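Local coordinates for protein glycosyl hydrolase, BNR repeat (Ralstonia eutropha, PDB 3B7F) that is of uncertain specific function but folds as a seven-bladed beta-propeller with BNR repeats and is probably a hydrolase, perhaps acting on glycosides, at residues A96-A101 with G147-P152; P177-I182 with Y193-S198; I268-M272 with A321-W325; P309-P313 with P333-L339; Q328-L332 with E371-W375. All coordinates share one frame; numbering follows the deposited sequence.

Interaction 1 of 5, residues A96-A101 with G147-P152; sequences ATRPPA and GASWEP. With EDO (1,2-ethanediol), chain Q.
Pro100 lays its ring over one face of the Trp150 indole, CD standing 3.6 Å from CD1 of the tryptophan in a CH-pi contact. This is the tight side. Arg98 O meets the same indole at its edge, in the ring plane, and also accepts the Trp150 backbone N at 2.8 Å. Ala148 O in turn takes Arg98 N at 3.2 Å, nearly straight (165°), so two backbone bonds fix Arg98 against the closing turn of what looks like an Asp box, the BNR signature. Ser149 belongs to that turn too: its OG is hydrogen-bonded to Asp145. Small Ala96 fits beside the indole, and the compact, rigid Pro100 ring offers CD and CG over its face.

The outer side is looser. With CG opposite the backbone N (chi1 -178°), the straight Arg98 chain runs out over the second segment, its guanidinium turning one face to Glu151 CA. Its NH1 stays 4.9 Å from Glu151 OE1, too far for a salt bridge. A 1,2-ethanediol, probably from the crystallisation liquor, bonds Ser149 O through its O1. The contact therefore rests mainly on backbone hydrogen bonds and proline-indole packing, while the charged groups of Arg98 and Glu151 do not meet each other.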
# COMPACT_ATOMS: atom_id res chain seq x y z
N ALA A 96 17.41 -8.40 -9.71
CA ALA A 96 16.65 -9.31 -10.60
C ALA A 96 17.47 -9.69 -11.82
O ALA A 96 18.18 -8.84 -12.36
CB ALA A 96 15.32 -8.67 -11.05
N THR A 97 17.41 -10.96 -12.23
CA THR A 97 18.08 -11.38 -13.46
C THR A 97 17.24 -10.78 -14.59
O THR A 97 17.81 -10.21 -15.55
CB THR A 97 18.34 -12.90 -13.55
OG1 THR A 97 17.11 -13.63 -13.53
CG2 THR A 97 19.19 -13.35 -12.39
N ARG A 98 15.91 -10.82 -14.45
CA ARG A 98 14.98 -10.21 -15.41
C ARG A 98 13.95 -9.34 -14.64
O ARG A 98 12.89 -9.83 -14.24
CB ARG A 98 14.27 -11.27 -16.25
CG ARG A 98 13.30 -10.71 -17.30
CD ARG A 98 12.46 -11.81 -17.93
NE ARG A 98 11.38 -11.23 -18.74
CZ ARG A 98 10.36 -11.90 -19.29
NH1 ARG A 98 10.21 -13.22 -19.12
NH2 ARG A 98 9.44 -11.23 -20.00
N PRO A 99 14.24 -8.03 -14.46
CA PRO A 99 13.24 -7.20 -13.78
C PRO A 99 12.05 -6.87 -14.69
O PRO A 99 12.12 -7.12 -15.88
CB PRO A 99 14.03 -5.94 -13.44
CG PRO A 99 15.05 -5.84 -14.52
CD PRO A 99 15.45 -7.25 -14.80
N PRO A 100 10.94 -6.35 -14.11
CA PRO A 100 9.79 -5.95 -14.91
C PRO A 100 10.11 -5.01 -16.09
O PRO A 100 10.77 -3.98 -15.91
CB PRO A 100 8.91 -5.23 -13.88
CG PRO A 100 9.18 -5.93 -12.63
CD PRO A 100 10.67 -6.15 -12.67
N ALA A 101 9.67 -5.40 -17.28
CA ALA A 101 9.89 -4.62 -18.50
C ALA A 101 8.77 -4.96 -19.43
O ALA A 101 8.44 -6.13 -19.57
CB ALA A 101 11.21 -4.98 -19.15
N GLY A 147 11.02 -13.66 -7.25
CA GLY A 147 11.38 -12.34 -7.72
C GLY A 147 12.67 -12.21 -8.47
O GLY A 147 13.12 -11.10 -8.66
N ALA A 148 13.28 -13.32 -8.90
CA ALA A 148 14.50 -13.26 -9.70
C ALA A 148 14.19 -12.76 -11.11
O ALA A 148 14.91 -11.89 -11.63
CB ALA A 148 15.23 -14.62 -9.73
N SER A 149 13.12 -13.29 -11.70
CA SER A 149 12.69 -12.96 -13.06
C SER A 149 11.21 -12.63 -13.05
O SER A 149 10.43 -13.23 -12.31
CB SER A 149 12.97 -14.11 -14.04
OG SER A 149 12.27 -15.28 -13.69
N TRP A 150 10.85 -11.67 -13.89
CA TRP A 150 9.50 -11.16 -14.00
C TRP A 150 9.04 -11.18 -15.44
O TRP A 150 9.85 -10.91 -16.33
CB TRP A 150 9.48 -9.73 -13.48
CG TRP A 150 9.80 -9.64 -12.01
CD1 TRP A 150 11.04 -9.56 -11.43
CD2 TRP A 150 8.86 -9.63 -10.94
NE1 TRP A 150 10.93 -9.51 -10.08
CE2 TRP A 150 9.60 -9.57 -9.74
CE3 TRP A 150 7.46 -9.71 -10.87
CZ2 TRP A 150 9.00 -9.55 -8.50
CZ3 TRP A 150 6.86 -9.72 -9.65
CH2 TRP A 150 7.62 -9.63 -8.47
N GLU A 151 7.76 -11.50 -15.66
CA GLU A 151 7.15 -11.46 -16.98
C GLU A 151 5.85 -10.64 -16.87
O GLU A 151 5.24 -10.60 -15.79
CB GLU A 151 6.84 -12.88 -17.49
CG GLU A 151 5.61 -13.51 -16.82
CD GLU A 151 5.44 -15.00 -17.04
OE1 GLU A 151 6.04 -15.56 -18.00
OE2 GLU A 151 4.69 -15.60 -16.21
N PRO A 152 5.43 -9.98 -17.97
CA PRO A 152 4.14 -9.29 -17.92
C PRO A 152 2.94 -10.22 -17.69
O PRO A 152 2.98 -11.37 -18.12
CB PRO A 152 4.01 -8.68 -19.32
CG PRO A 152 5.25 -8.91 -20.03
CD PRO A 152 6.11 -9.82 -19.26
C1 EDO Q . 9.27 -15.64 -14.20
O1 EDO Q . 9.37 -15.96 -12.81
C2 EDO Q . 7.84 -15.69 -14.70
O2 EDO Q . 7.20 -16.89 -14.24

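Interaction 2 of 5, residues P177-I182 with Y193-S198; sequences PKMHSI and YIGMSS
Lys178 and Ser197 begin an antiparallel ladder between strands 178-182 and 193-197, part of a propeller hairpin. Of its backbone bonds, Lys178 N to Ser197 O and Ser197 N to Lys178 O close one hydrogen-bonded pair, the second at 2.9 Å and nearly straight (172°). His180 and Gly195 form the next such pair, with His180 N 2.8 Å from Gly195 O. Between them Met179 faces Met196 as a non-hydrogen-bonded pair.

The polar side-chain contacts gather at His180. Its CG sits between the backbone N and the carbonyl carbon (chi1 59°), which folds the imidazole back across the partner strand. NE2 then reaches Ser197 OG at 2.8 Å in the ring plane, and ND1 is hydrogen-bonded to Ser181 OG at 2.7 Å. Held at both nitrogens, the ring cannot readily turn. Gly195 suits the place beneath it: its carbonyl O lies over the ring centre, and its CA, bearing only hydrogens, makes a CH-pi contact.

Apolar contacts run from the Met179 side of the sheet to Ile194 and Ile182. Met179, present as selenomethionine, brings SE to 3.6 Å from Ile194 CD1, while Ile182 CG1 lies alongside Ile194 CG2 at 3.9 Å. The unbranched selenomethionine can bend its end against the branched Ile194.

Outside the pair, Phe156 of helix 154-157 and Leu140 of strand 139-143 pack on Met179 and Ile194. On the histidine side Phe118 and Trp119 of strand 116-122 pack, and Ser197 OG also bonds Asp233 and Arg343.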
# COMPACT_ATOMS: atom_id res chain seq x y z
N PRO A 177 1.60 8.04 -13.32
CA PRO A 177 0.50 7.17 -12.94
C PRO A 177 1.05 5.79 -12.57
O PRO A 177 2.09 5.39 -13.06
CB PRO A 177 -0.35 7.14 -14.20
CG PRO A 177 0.63 7.22 -15.28
CD PRO A 177 1.69 8.17 -14.78
N LYS A 178 0.34 5.06 -11.74
CA LYS A 178 0.88 3.80 -11.22
C LYS A 178 -0.17 2.76 -10.89
O LYS A 178 -1.33 3.08 -10.67
CB LYS A 178 1.67 4.10 -9.94
CG LYS A 178 0.77 4.61 -8.81
CD LYS A 178 1.52 5.35 -7.74
CE LYS A 178 1.96 6.72 -8.14
NZ LYS A 178 2.10 7.55 -6.92
N MSE A 179 0.32 1.53 -10.81
CA MSE A 179 -0.44 0.36 -10.48
C MSE A 179 -0.11 0.08 -9.02
O MSE A 179 1.07 0.06 -8.63
CB MSE A 179 0.03 -0.78 -11.39
CG MSE A 179 -0.32 -2.21 -11.01
SE MSE A 179 -1.90 -2.94 -11.73
CE MSE A 179 -1.61 -2.78 -13.63
N HIS A 180 -1.12 -0.16 -8.21
CA HIS A 180 -0.90 -0.41 -6.80
C HIS A 180 -1.96 -1.36 -6.29
O HIS A 180 -2.72 -1.91 -7.08
CB HIS A 180 -0.89 0.94 -6.06
CG HIS A 180 -2.15 1.73 -6.21
ND1 HIS A 180 -3.30 1.44 -5.51
CD2 HIS A 180 -2.42 2.84 -6.93
CE1 HIS A 180 -4.25 2.31 -5.84
NE2 HIS A 180 -3.73 3.18 -6.69
N SER A 181 -1.98 -1.58 -4.97
CA SER A 181 -2.99 -2.36 -4.30
C SER A 181 -3.32 -3.69 -4.99
O SER A 181 -4.49 -3.99 -5.24
CB SER A 181 -4.24 -1.50 -4.15
OG SER A 181 -3.94 -0.30 -3.48
N ILE A 182 -2.27 -4.46 -5.29
CA ILE A 182 -2.39 -5.77 -5.89
C ILE A 182 -2.70 -6.73 -4.74
O ILE A 182 -1.91 -6.91 -3.79
CB ILE A 182 -1.15 -6.18 -6.70
CG1 ILE A 182 -0.89 -5.19 -7.83
CG2 ILE A 182 -1.34 -7.60 -7.30
CD1 ILE A 182 0.50 -5.34 -8.47
N TYR A 193 -7.38 -8.53 -7.29
CA TYR A 193 -7.82 -7.15 -7.35
C TYR A 193 -6.57 -6.29 -7.59
O TYR A 193 -5.48 -6.66 -7.15
CB TYR A 193 -8.51 -6.65 -6.07
CG TYR A 193 -9.82 -7.30 -5.66
CD1 TYR A 193 -11.03 -6.99 -6.30
CD2 TYR A 193 -9.86 -8.17 -4.57
CE1 TYR A 193 -12.24 -7.57 -5.87
CE2 TYR A 193 -11.03 -8.74 -4.15
CZ TYR A 193 -12.20 -8.46 -4.80
OH TYR A 193 -13.31 -9.07 -4.30
N ILE A 194 -6.74 -5.18 -8.30
CA ILE A 194 -5.64 -4.22 -8.53
C ILE A 194 -6.23 -2.81 -8.43
O ILE A 194 -7.42 -2.63 -8.57
CB ILE A 194 -4.89 -4.42 -9.87
CG1 ILE A 194 -5.82 -4.23 -11.09
CG2 ILE A 194 -4.16 -5.80 -9.90
CD1 ILE A 194 -5.12 -4.44 -12.47
N GLY A 195 -5.37 -1.84 -8.17
CA GLY A 195 -5.78 -0.43 -8.08
C GLY A 195 -4.89 0.36 -9.02
O GLY A 195 -3.72 0.05 -9.19
N MSE A 196 -5.46 1.35 -9.66
CA MSE A 196 -4.69 2.16 -10.56
C MSE A 196 -5.00 3.62 -10.35
O MSE A 196 -6.16 4.01 -10.28
CB MSE A 196 -5.01 1.79 -11.99
CG MSE A 196 -4.83 0.36 -12.28
SE MSE A 196 -4.68 0.12 -14.15
CE MSE A 196 -6.12 1.11 -14.79
N SER A 197 -3.93 4.40 -10.28
CA SER A 197 -4.00 5.83 -10.13
C SER A 197 -3.48 6.42 -11.45
O SER A 197 -2.29 6.46 -11.65
CB SER A 197 -3.19 6.28 -8.93
OG SER A 197 -3.82 5.80 -7.74
N SER A 198 -4.34 6.81 -12.39
CA SER A 198 -5.82 6.70 -12.35
C SER A 198 -6.28 5.47 -13.10
O SER A 198 -5.49 4.81 -13.79
CB SER A 198 -6.47 7.96 -12.91
OG SER A 198 -6.02 8.20 -14.21

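Interaction 3 of 5, residues I268-M272 with A321-W325; sequences IGDAM and AGESW
An interblade packing contact, built on a tryptophan, joins the 3-10 turn 268-271 that follows strand 264-266 to the loop 321-325 of the next blade. In that loop Trp325 ends what looks like an Asp box, with Asp320 and Thr318 holding Ser324 and Gly322. The indole of Trp325 meets three residues of segment 268-272, each from its own direction. Met272, present as selenomethionine, comes over one face at about a right angle: SE is 3.4 Å from Trp325 CG in a Met-aromatic contact, and its CG adds a CH-pi contact. The first two torsions of the methionine, chi1 and chi2 both -72°, bring SE over the ring, and chi3 only sets CE. At the edge, Ala271 CB lies 3.6 Å from Trp325 CD1, a spot suited to a single methyl.

The third contact is polar. Trp325 NE1 donates to Ile268 O at 3.1 Å, almost straight (169°). The same oxygen accepts Ala271 N within the turn, the two donors arriving from opposite faces of the carbonyl plane. Ile268 itself touches the far end of the indole, CD1 to CZ2 at 3.9 Å. Gly322 lets its CA come 3.6 Å from Ile268 CB. One water bridges Ala271 O and Trp325 N.

Around the contact, Tyr316 of strand 315-318 packs on Met272 and Trp325, Ile255 of strand 254-259 supports Ile268 and the indole, and Val295 of strand 293-297 also meets the tryptophan.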
# COMPACT_ATOMS: atom_id res chain seq x y z
N ILE A 268 -18.17 5.18 3.76
CA ILE A 268 -18.05 5.24 5.22
C ILE A 268 -17.33 6.49 5.68
O ILE A 268 -17.53 6.92 6.79
CB ILE A 268 -17.38 3.97 5.84
CG1 ILE A 268 -15.98 3.68 5.24
CG2 ILE A 268 -18.35 2.76 5.69
CD1 ILE A 268 -15.19 2.56 5.93
N GLY A 269 -16.51 7.09 4.80
CA GLY A 269 -15.93 8.38 5.04
C GLY A 269 -16.89 9.55 5.27
O GLY A 269 -16.49 10.57 5.80
N ASP A 270 -18.15 9.42 4.89
CA ASP A 270 -19.18 10.42 5.21
C ASP A 270 -19.48 10.53 6.72
O ASP A 270 -20.16 11.47 7.11
CB ASP A 270 -20.46 10.15 4.40
CG ASP A 270 -20.29 10.43 2.91
OD1 ASP A 270 -19.32 11.14 2.57
OD2 ASP A 270 -21.12 9.99 2.08
N ALA A 271 -19.00 9.59 7.54
CA ALA A 271 -19.12 9.67 8.99
C ALA A 271 -18.01 10.52 9.59
O ALA A 271 -18.05 10.81 10.78
CB ALA A 271 -19.12 8.28 9.62
N MSE A 272 -17.00 10.89 8.79
CA MSE A 272 -15.91 11.74 9.24
C MSE A 272 -16.38 13.15 9.52
O MSE A 272 -17.39 13.59 8.94
CB MSE A 272 -14.77 11.79 8.20
CG MSE A 272 -13.93 10.51 8.08
SE MSE A 272 -12.74 10.19 9.60
CE MSE A 272 -11.44 11.64 9.32
N ALA A 321 -16.61 -0.69 11.46
CA ALA A 321 -16.67 -0.77 9.99
C ALA A 321 -17.03 0.53 9.27
O ALA A 321 -17.56 0.50 8.16
CB ALA A 321 -17.62 -1.91 9.55
N GLY A 322 -16.70 1.67 9.90
CA GLY A 322 -16.91 2.99 9.31
C GLY A 322 -18.14 3.77 9.74
O GLY A 322 -18.33 4.90 9.26
N GLU A 323 -18.93 3.21 10.66
CA GLU A 323 -20.12 3.87 11.17
C GLU A 323 -19.73 5.10 12.00
O GLU A 323 -20.46 6.09 12.02
CB GLU A 323 -20.96 2.93 12.05
CG GLU A 323 -22.41 3.40 12.24
CD GLU A 323 -23.16 2.79 13.42
OE1 GLU A 323 -22.62 1.93 14.16
OE2 GLU A 323 -24.31 3.21 13.61
N SER A 324 -18.61 5.01 12.71
CA SER A 324 -18.08 6.11 13.52
C SER A 324 -16.55 6.12 13.43
O SER A 324 -15.92 5.09 13.18
CB SER A 324 -18.54 6.02 14.99
OG SER A 324 -17.95 4.91 15.64
N TRP A 325 -15.97 7.29 13.62
CA TRP A 325 -14.52 7.49 13.55
C TRP A 325 -14.05 8.24 14.77
O TRP A 325 -14.75 9.15 15.24
CB TRP A 325 -14.14 8.28 12.28
CG TRP A 325 -14.45 7.57 10.98
CD1 TRP A 325 -15.60 7.65 10.24
CD2 TRP A 325 -13.59 6.68 10.28
NE1 TRP A 325 -15.50 6.88 9.12
CE2 TRP A 325 -14.28 6.26 9.12
CE3 TRP A 325 -12.29 6.20 10.52
CZ2 TRP A 325 -13.71 5.39 8.18
CZ3 TRP A 325 -11.73 5.32 9.60
CH2 TRP A 325 -12.44 4.92 8.45
O HOH W 1 -17.87 9.59 13.64

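Interaction 4 of 5, residues P309-P313 with P333-L339; sequences PGGKP and PTDQAWL
In this seven-bladed propeller, the loop 309-313 between strands 293-297 and 315-318 of one blade packs on the connection 333-339 that leads to the next, at the surface. Trp338 lies against Gly311: Gly311 CA sits 3.5 Å above the centroid of the Trp338 six-membered ring, almost on its normal, and Pro309 O meets the ring edge in plane. Glycine suits position 311, since a side chain there would run into the indole over which its CA stands. Trp338 NE1 donates to Gln336 OE1, a neighbour in its own segment, at 3.0 Å, which helps hold the indole in place.

A single backbone bond crosses directly: Ala337 N to Gly311 O, 3.0 Å and fairly straight (160°). Prolines fill the rest. Pro309 CG stands 3.8 Å from Trp338 CB, the two side chains nearly at right angles. Pro313 touches Leu339 through CB and Ala337 through CD, which lies 3.8 Å from Ala337 CB. Lys312, stretched out past CG, runs by Thr334 O, its NZ still 5.5 Å from Asp335 OD2. Water knits the backbone edges together, and one molecule donates to both Pro313 O, at 2.7 Å, and Pro333 O, at 2.6 Å.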
# COMPACT_ATOMS: atom_id res chain seq x y z
N PRO A 309 -1.13 18.84 3.22
CA PRO A 309 -1.22 18.50 4.62
C PRO A 309 -1.99 19.56 5.39
O PRO A 309 -2.10 20.70 4.91
CB PRO A 309 0.25 18.53 5.07
CG PRO A 309 0.88 19.57 4.20
CD PRO A 309 0.20 19.41 2.88
N GLY A 310 -2.52 19.17 6.56
CA GLY A 310 -3.13 20.06 7.53
C GLY A 310 -2.09 20.25 8.63
O GLY A 310 -1.07 19.56 8.67
N GLY A 311 -2.30 21.22 9.49
CA GLY A 311 -1.33 21.50 10.54
C GLY A 311 -1.47 20.72 11.81
O GLY A 311 -0.65 20.88 12.68
N LYS A 312 -2.50 19.89 11.92
CA LYS A 312 -2.81 19.14 13.14
C LYS A 312 -2.89 17.67 12.83
O LYS A 312 -4.00 17.15 12.67
CB LYS A 312 -4.11 19.67 13.74
CG LYS A 312 -3.97 21.13 14.17
CD LYS A 312 -5.19 21.65 14.88
CE LYS A 312 -4.95 23.10 15.33
NZ LYS A 312 -6.19 23.75 15.91
N PRO A 313 -1.73 16.98 12.80
CA PRO A 313 -1.73 15.58 12.34
C PRO A 313 -2.47 14.61 13.24
O PRO A 313 -2.47 14.75 14.46
CB PRO A 313 -0.24 15.23 12.30
CG PRO A 313 0.41 16.16 13.26
CD PRO A 313 -0.37 17.42 13.19
N PRO A 333 2.65 15.92 17.31
CA PRO A 333 2.72 17.37 17.40
C PRO A 333 1.30 17.92 17.34
O PRO A 333 0.51 17.51 16.47
CB PRO A 333 3.48 17.75 16.15
CG PRO A 333 4.28 16.59 15.84
CD PRO A 333 3.46 15.43 16.19
N THR A 334 1.02 18.81 18.27
CA THR A 334 -0.34 19.34 18.42
C THR A 334 -0.72 20.36 17.32
O THR A 334 -1.87 20.36 16.89
CB THR A 334 -0.55 19.89 19.86
OG1 THR A 334 -1.95 19.96 20.14
CG2 THR A 334 0.12 21.27 20.05
N ASP A 335 0.20 21.19 16.85
CA ASP A 335 -0.12 22.16 15.78
C ASP A 335 1.12 22.65 15.04
O ASP A 335 2.22 22.31 15.43
CB ASP A 335 -1.01 23.32 16.31
CG ASP A 335 -0.52 23.90 17.61
OD1 ASP A 335 0.70 24.13 17.73
OD2 ASP A 335 -1.37 24.13 18.51
N GLN A 336 0.92 23.40 13.96
CA GLN A 336 1.98 23.84 13.03
C GLN A 336 2.91 22.65 12.67
O GLN A 336 4.12 22.75 12.71
CB GLN A 336 2.72 25.09 13.54
CG GLN A 336 1.94 26.48 13.37
CD GLN A 336 1.91 27.03 11.90
OE1 GLN A 336 2.46 26.44 10.95
NE2 GLN A 336 1.25 28.17 11.73
N ALA A 337 2.28 21.51 12.35
CA ALA A 337 2.96 20.28 11.97
C ALA A 337 2.28 19.74 10.70
O ALA A 337 1.20 19.13 10.75
CB ALA A 337 2.90 19.31 13.08
N TRP A 338 2.94 19.98 9.56
CA TRP A 338 2.39 19.73 8.23
C TRP A 338 2.96 18.45 7.69
O TRP A 338 3.87 18.43 6.85
CB TRP A 338 2.64 20.94 7.33
CG TRP A 338 2.21 22.17 7.99
CD1 TRP A 338 2.94 22.92 8.86
CD2 TRP A 338 0.96 22.80 7.89
NE1 TRP A 338 2.23 23.96 9.30
CE2 TRP A 338 0.99 23.91 8.74
CE3 TRP A 338 -0.20 22.54 7.16
CZ2 TRP A 338 -0.10 24.75 8.89
CZ3 TRP A 338 -1.27 23.38 7.30
CH2 TRP A 338 -1.22 24.48 8.15
N LEU A 339 2.35 17.37 8.17
CA LEU A 339 2.73 16.00 7.87
C LEU A 339 1.99 15.37 6.70
O LEU A 339 0.76 15.41 6.62
CB LEU A 339 2.59 15.12 9.12
CG LEU A 339 3.71 15.13 10.18
CD1 LEU A 339 4.13 16.46 10.63
CD2 LEU A 339 3.28 14.28 11.41
O HOH W 2 -0.67 16.97 9.34
O HOH W 3 -2.17 16.24 7.24
O HOH W 4 -1.95 16.65 16.28

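Interaction 5 of 5, residues Q328-L332 with E371-W375; sequences QDRGL and EGEHW. With EDO (1,2-ethanediol), chain L.
Gln328, at the end of the outer strand of one propeller blade, reaches across to Glu371 and Glu373 of the next blade, in what looks like a variant Asp box, with His374 in the usual Ser/Thr position and Asp370 holding its ND1. CB begins close over the turn, 3.2 Å from Gly372 O, and CG follows along the same carbonyl at 3.6 Å. The chain is extended beyond CG (chi2 -174°), which carries CD past Gly372 and leaves OE1 3.4 Å from Gly372 CA; glycine, with no side chain, leaves room for the amide. At the tip NE2 uses both of its hydrogens, donating to Glu371 O at 2.8 Å and to Glu373 OE2 at 3.0 Å. Both acceptors lie close to the amide plane, although the carboxylate is met from above its own plane, 45° out of it. An amide that gives two bonds suits a loop presenting a carbonyl and a carboxylate, and it probably helps hold the bent Glu373 chain. Glu373 OE1, at the other end of the carboxylate, accepts from a water and from a 1,2-ethanediol probably left by the crystallisation liquor.

The type II turn from Asp329 to Leu332 makes the second half, with Gly331 taking a backbone shape that glycine adopts easily. Arg330 lies alongside His374 with its guanidinium turned 32° from the ring, while its carbonyl O accepts Trp375 N at 2.8 Å. At the end of the turn Leu332 runs side by side with Trp375, CD2 coming 3.6 Å from the tryptophan CB.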
# COMPACT_ATOMS: atom_id res chain seq x y z
N GLN A 328 -7.09 9.97 16.67
CA GLN A 328 -6.00 9.45 17.41
C GLN A 328 -4.77 10.32 17.17
O GLN A 328 -4.14 10.21 16.14
CB GLN A 328 -5.71 8.04 16.97
CG GLN A 328 -6.80 7.06 17.27
CD GLN A 328 -6.38 5.62 16.93
OE1 GLN A 328 -5.74 5.38 15.90
NE2 GLN A 328 -6.70 4.68 17.83
N ASP A 329 -4.45 11.16 18.14
CA ASP A 329 -3.32 12.11 18.07
C ASP A 329 -2.49 12.24 19.35
O ASP A 329 -1.70 13.18 19.42
CB ASP A 329 -3.83 13.51 17.66
CG ASP A 329 -4.80 14.11 18.66
OD1 ASP A 329 -4.96 13.56 19.75
OD2 ASP A 329 -5.46 15.11 18.33
N ARG A 330 -2.61 11.33 20.33
CA ARG A 330 -1.79 11.45 21.55
C ARG A 330 -0.35 11.10 21.24
O ARG A 330 -0.08 10.02 20.69
CB ARG A 330 -2.25 10.53 22.65
CG ARG A 330 -3.58 10.81 23.17
CD ARG A 330 -3.86 9.88 24.33
NE ARG A 330 -5.28 9.91 24.62
CZ ARG A 330 -5.89 10.71 25.49
NH1 ARG A 330 -5.23 11.59 26.25
NH2 ARG A 330 -7.21 10.59 25.62
N GLY A 331 0.55 12.01 21.62
CA GLY A 331 1.96 11.90 21.32
C GLY A 331 2.40 12.66 20.06
O GLY A 331 3.59 12.90 19.90
N LEU A 332 1.46 13.02 19.18
CA LEU A 332 1.79 13.71 17.96
C LEU A 332 1.88 15.22 18.18
O LEU A 332 1.24 15.75 19.13
CB LEU A 332 0.76 13.42 16.88
CG LEU A 332 0.54 11.98 16.46
CD1 LEU A 332 -0.58 11.97 15.39
CD2 LEU A 332 1.88 11.31 15.94
N GLU A 371 -3.04 0.07 19.31
CA GLU A 371 -4.05 0.29 18.31
C GLU A 371 -4.27 1.76 17.91
O GLU A 371 -5.38 2.17 17.56
CB GLU A 371 -5.34 -0.42 18.77
CG GLU A 371 -5.14 -1.92 19.07
CD GLU A 371 -6.40 -2.68 19.45
OE1 GLU A 371 -7.37 -2.02 19.92
OE2 GLU A 371 -6.38 -3.96 19.32
N GLY A 372 -3.18 2.53 17.95
CA GLY A 372 -3.18 3.94 17.60
C GLY A 372 -3.55 4.95 18.67
O GLY A 372 -3.56 6.14 18.40
N GLU A 373 -3.84 4.50 19.89
CA GLU A 373 -4.19 5.42 20.97
C GLU A 373 -3.04 6.34 21.40
O GLU A 373 -3.28 7.48 21.72
CB GLU A 373 -4.75 4.63 22.16
CG GLU A 373 -6.09 3.96 21.86
CD GLU A 373 -7.22 4.97 21.59
OE1 GLU A 373 -7.39 5.89 22.43
OE2 GLU A 373 -7.94 4.81 20.56
N HIS A 374 -1.81 5.82 21.44
CA HIS A 374 -0.62 6.63 21.77
C HIS A 374 0.42 6.42 20.70
O HIS A 374 0.52 5.32 20.14
CB HIS A 374 -0.07 6.29 23.15
CG HIS A 374 -1.04 6.55 24.26
ND1 HIS A 374 -2.03 5.65 24.60
CD2 HIS A 374 -1.15 7.59 25.11
CE1 HIS A 374 -2.73 6.15 25.61
NE2 HIS A 374 -2.22 7.32 25.94
N TRP A 375 1.16 7.48 20.40
CA TRP A 375 2.19 7.51 19.37
C TRP A 375 3.50 7.94 20.00
O TRP A 375 3.51 8.74 20.92
CB TRP A 375 1.79 8.47 18.22
CG TRP A 375 0.56 8.01 17.53
CD1 TRP A 375 -0.72 8.41 17.77
CD2 TRP A 375 0.49 7.03 16.49
NE1 TRP A 375 -1.58 7.75 16.93
CE2 TRP A 375 -0.86 6.90 16.13
CE3 TRP A 375 1.45 6.25 15.83
CZ2 TRP A 375 -1.29 5.99 15.16
CZ3 TRP A 375 1.02 5.36 14.85
CH2 TRP A 375 -0.34 5.23 14.54
C1 EDO L . -7.08 5.98 26.13
O1 EDO L . -6.25 5.92 24.98
C2 EDO L . -6.68 7.22 26.91
O2 EDO L . -7.74 7.60 27.80
O HOH W 5 -5.03 9.19 20.54
O HOH W 6 -6.90 8.32 22.22
O HOH W 7 5.32 11.44 21.61

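Overall arrangement
From the N terminus, interaction 1 is met first: it ties the loop leaving one blade's outer strand to the last turn of the next blade. Interaction 2 follows in series, closing a short hairpin inside a single blade, nearer the propeller centre. Interaction 3 links the exit of strand 264-266 to the loop between strands 315-318 and 326-328. Interaction 4 crosses it, joining the 293-297/315-318 loop to the linker before strand 346-348. Interaction 5 crosses interaction 4 and links the exit of strand 326-328 to the 365-368/376-379 loop; these two touch where Pro313 O lies 3.5 Å from Leu332 CD1. Interactions 1, 3 and 5 join successive blades.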